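PDB 6PFX: D-alanyl transferase DltD from Enterococcus faecium TX0133A04, which probably transfers D-alanine to lipoteichoic acid during cell-wall biogenesis in Gram-positive bacteria. Local coordinates for residues 316-321 against 386-392. Sequence-based numbering, arbitrary orientation.
Sequences KKIKFQ and WQHQIPD
The indole of Trp386 carries the aliphatic run of Lys317 over one face, where CE of Lys317 makes a CH-pi contact 4.0 Å from the centroid of the six-membered ring of Trp386. At the indole edge, in its plane, sits the backbone O of Lys317. Phe320 lies beside the benzo end, its plane turned 28° from that of the indole but slid so far that the two rings barely overlap; CD1 of Phe320 still comes within 3.5 Å of CH2 of Trp386. NE1 of Trp386 donates to OE1 of Gln321 at 2.9 Å, a bent bond that enters above the amide plane, while NE2 of Gln321 is held by Phe272 and Gln276.

With CG anti to the backbone N (chi1 -176°) and the chain extended beyond it, Lys317 reaches past the indole to the carbonyls of 386-389. Its NZ bonds at 2.8 Å each to O of Gln389, in the carbonyl plane on a lone pair, and to O of Trp386, almost end-on (162°); a weak bond to Gln387 O and one to Arg267 O complete four surrounding carbonyls. Pro391 packs its CG against CB of Lys317. Alongside, NZ of Lys316 binds O of Pro391 at 2.7 Å.

The C-terminal tail is thus fastened to helix 308-323, which precedes edge strand 330-332 of the parallel sheet, largely through main-chain carbonyls, whose dipoles would probably stabilise the ammonium of the buried Lys317.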
loop_
_atom_site.group_PDB
_atom_site.type_symbol
_atom_site.label_atom_id
_atom_site.label_comp_id
_atom_site.label_asym_id
_atom_site.label_seq_id
_atom_site.Cartn_x
_atom_site.Cartn_y
_atom_site.Cartn_z
ATOM N N LYS A 316 -8.974 -14.849 3.439
ATOM C CA LYS A 316 -9.998 -15.034 4.465
ATOM C C LYS A 316 -9.631 -14.282 5.736
ATOM O O LYS A 316 -10.484 -13.620 6.344
ATOM C CB LYS A 316 -10.164 -16.525 4.777
ATOM C CG LYS A 316 -11.291 -16.852 5.771
ATOM C CD LYS A 316 -11.480 -18.352 5.979
ATOM C CE LYS A 316 -12.794 -18.644 6.675
ATOM N NZ LYS A 316 -12.625 -18.836 8.121
ATOM N N LYS A 317 -8.367 -14.377 6.144
ATOM C CA LYS A 317 -7.919 -13.757 7.383
ATOM C C LYS A 317 -7.957 -12.234 7.281
ATOM O O LYS A 317 -8.443 -11.551 8.196
ATOM C CB LYS A 317 -6.514 -14.250 7.733
ATOM C CG LYS A 317 -6.010 -13.722 9.061
ATOM C CD LYS A 317 -4.768 -14.475 9.538
ATOM C CE LYS A 317 -4.178 -13.831 10.785
ATOM N NZ LYS A 317 -3.063 -14.679 11.346
ATOM N N ILE A 318 -7.456 -11.675 6.173
ATOM C CA ILE A 318 -7.446 -10.215 6.052
ATOM C C ILE A 318 -8.859 -9.669 5.902
ATOM O O ILE A 318 -9.169 -8.595 6.436
ATOM C CB ILE A 318 -6.470 -9.745 4.955
ATOM C CG1 ILE A 318 -5.929 -8.349 5.282
ATOM C CG2 ILE A 318 -7.102 -9.784 3.599
ATOM C CD1 ILE A 318 -5.050 -8.323 6.509
ATOM N N LYS A 319 -9.742 -10.411 5.225
ATOM C CA LYS A 319 -11.134 -9.990 5.089
ATOM C C LYS A 319 -11.876 -10.060 6.416
ATOM O O LYS A 319 -12.712 -9.194 6.692
ATOM C CB LYS A 319 -11.825 -10.765 3.969
ATOM C CG LYS A 319 -11.280 -10.374 2.595
ATOM C CD LYS A 319 -12.168 -10.813 1.438
ATOM C CE LYS A 319 -12.605 -12.248 1.544
ATOM N NZ LYS A 319 -13.270 -12.663 0.272
ATOM N N PHE A 320 -11.557 -11.039 7.268
ATOM C CA PHE A 320 -12.118 -11.036 8.615
ATOM C C PHE A 320 -11.692 -9.782 9.370
ATOM O O PHE A 320 -12.515 -9.113 10.010
ATOM C CB PHE A 320 -11.681 -12.294 9.360
ATOM C CG PHE A 320 -12.183 -12.362 10.765
ATOM C CD1 PHE A 320 -11.456 -11.818 11.810
ATOM C CD2 PHE A 320 -13.394 -12.965 11.042
ATOM C CE1 PHE A 320 -11.932 -11.884 13.116
ATOM C CE2 PHE A 320 -13.869 -13.033 12.333
ATOM C CZ PHE A 320 -13.145 -12.480 13.369
ATOM N N GLN A 321 -10.411 -9.418 9.275
ATOM C CA GLN A 321 -9.933 -8.237 9.992
ATOM C C GLN A 321 -10.629 -6.980 9.482
ATOM O O GLN A 321 -10.998 -6.092 10.264
ATOM C CB GLN A 321 -8.412 -8.106 9.835
ATOM C CG GLN A 321 -7.754 -6.969 10.667
ATOM C CD GLN A 321 -6.232 -7.083 10.678
ATOM O OE1 GLN A 321 -5.679 -8.085 10.204
ATOM N NE2 GLN A 321 -5.551 -6.063 11.190
ATOM N N TRP A 386 -3.554 -12.708 17.280
ATOM C CA TRP A 386 -4.055 -12.448 15.937
ATOM C C TRP A 386 -2.987 -12.725 14.880
ATOM O O TRP A 386 -3.270 -13.337 13.841
ATOM C CB TRP A 386 -4.582 -11.010 15.825
ATOM C CG TRP A 386 -5.040 -10.746 14.413
ATOM C CD1 TRP A 386 -4.485 -9.892 13.506
ATOM C CD2 TRP A 386 -6.097 -11.420 13.732
ATOM N NE1 TRP A 386 -5.144 -9.980 12.304
ATOM C CE2 TRP A 386 -6.151 -10.902 12.421
ATOM C CE3 TRP A 386 -7.023 -12.393 14.113
ATOM C CZ2 TRP A 386 -7.084 -11.339 11.483
ATOM C CZ3 TRP A 386 -7.944 -12.825 13.189
ATOM C CH2 TRP A 386 -7.991 -12.275 11.893
ATOM N N GLN A 387 -1.754 -12.275 15.120
ATOM C CA GLN A 387 -0.680 -12.508 14.161
ATOM C C GLN A 387 -0.532 -13.990 13.840
ATOM O O GLN A 387 -0.263 -14.362 12.690
ATOM C CB GLN A 387 0.627 -11.932 14.705
ATOM C CG GLN A 387 0.628 -10.422 14.861
ATOM C CD GLN A 387 1.812 -9.910 15.662
ATOM O OE1 GLN A 387 2.905 -10.468 15.610
ATOM N NE2 GLN A 387 1.593 -8.846 16.412
ATOM N N HIS A 388 -0.744 -14.855 14.835
ATOM C CA HIS A 388 -0.567 -16.293 14.686
ATOM C C HIS A 388 -1.869 -17.042 14.401
ATOM O O HIS A 388 -1.844 -18.271 14.268
ATOM C CB HIS A 388 0.068 -16.872 15.961
ATOM C CG HIS A 388 1.379 -16.252 16.332
ATOM N ND1 HIS A 388 2.260 -15.752 15.398
ATOM C CD2 HIS A 388 1.965 -16.065 17.539
ATOM C CE1 HIS A 388 3.330 -15.281 16.013
ATOM N NE2 HIS A 388 3.176 -15.456 17.312
ATOM N N GLN A 389 -2.990 -16.334 14.268
ATOM C CA GLN A 389 -4.297 -16.970 14.163
ATOM C C GLN A 389 -4.425 -17.731 12.851
ATOM O O GLN A 389 -4.202 -17.168 11.778
ATOM C CB GLN A 389 -5.381 -15.887 14.218
ATOM C CG GLN A 389 -6.781 -16.343 13.802
ATOM C CD GLN A 389 -7.630 -16.794 14.967
ATOM O OE1 GLN A 389 -7.731 -16.108 15.983
ATOM N NE2 GLN A 389 -8.265 -17.946 14.819
ATOM N N ILE A 390 -4.840 -18.990 12.936
ATOM C CA ILE A 390 -5.141 -19.777 11.731
ATOM C C ILE A 390 -6.495 -19.354 11.198
ATOM O O ILE A 390 -7.465 -19.284 11.969
ATOM C CB ILE A 390 -5.113 -21.274 12.062
ATOM C CG1 ILE A 390 -3.762 -21.645 12.672
ATOM C CG2 ILE A 390 -5.395 -22.085 10.806
ATOM C CD1 ILE A 390 -3.628 -23.120 13.072
ATOM N N PRO A 391 -6.629 -19.069 9.892
ATOM C CA PRO A 391 -7.889 -18.502 9.388
ATOM C C PRO A 391 -9.085 -19.442 9.416
ATOM O O PRO A 391 -10.222 -18.960 9.390
ATOM C CB PRO A 391 -7.562 -18.126 7.929
ATOM C CG PRO A 391 -6.118 -18.087 7.827
ATOM C CD PRO A 391 -5.554 -19.012 8.882
ATOM N N ASP A 392 -8.879 -20.761 9.440
ATOM C CA ASP A 392 -9.950 -21.673 9.053
ATOM C C ASP A 392 -11.139 -21.651 10.005
ATOM O O ASP A 392 -12.271 -21.884 9.570
ATOM C CB ASP A 392 -9.419 -23.102 8.963
ATOM C CG ASP A 392 -8.334 -23.254 7.933
ATOM O OD1 ASP A 392 -7.506 -22.325 7.802
ATOM O OD2 ASP A 392 -8.298 -24.317 7.275
#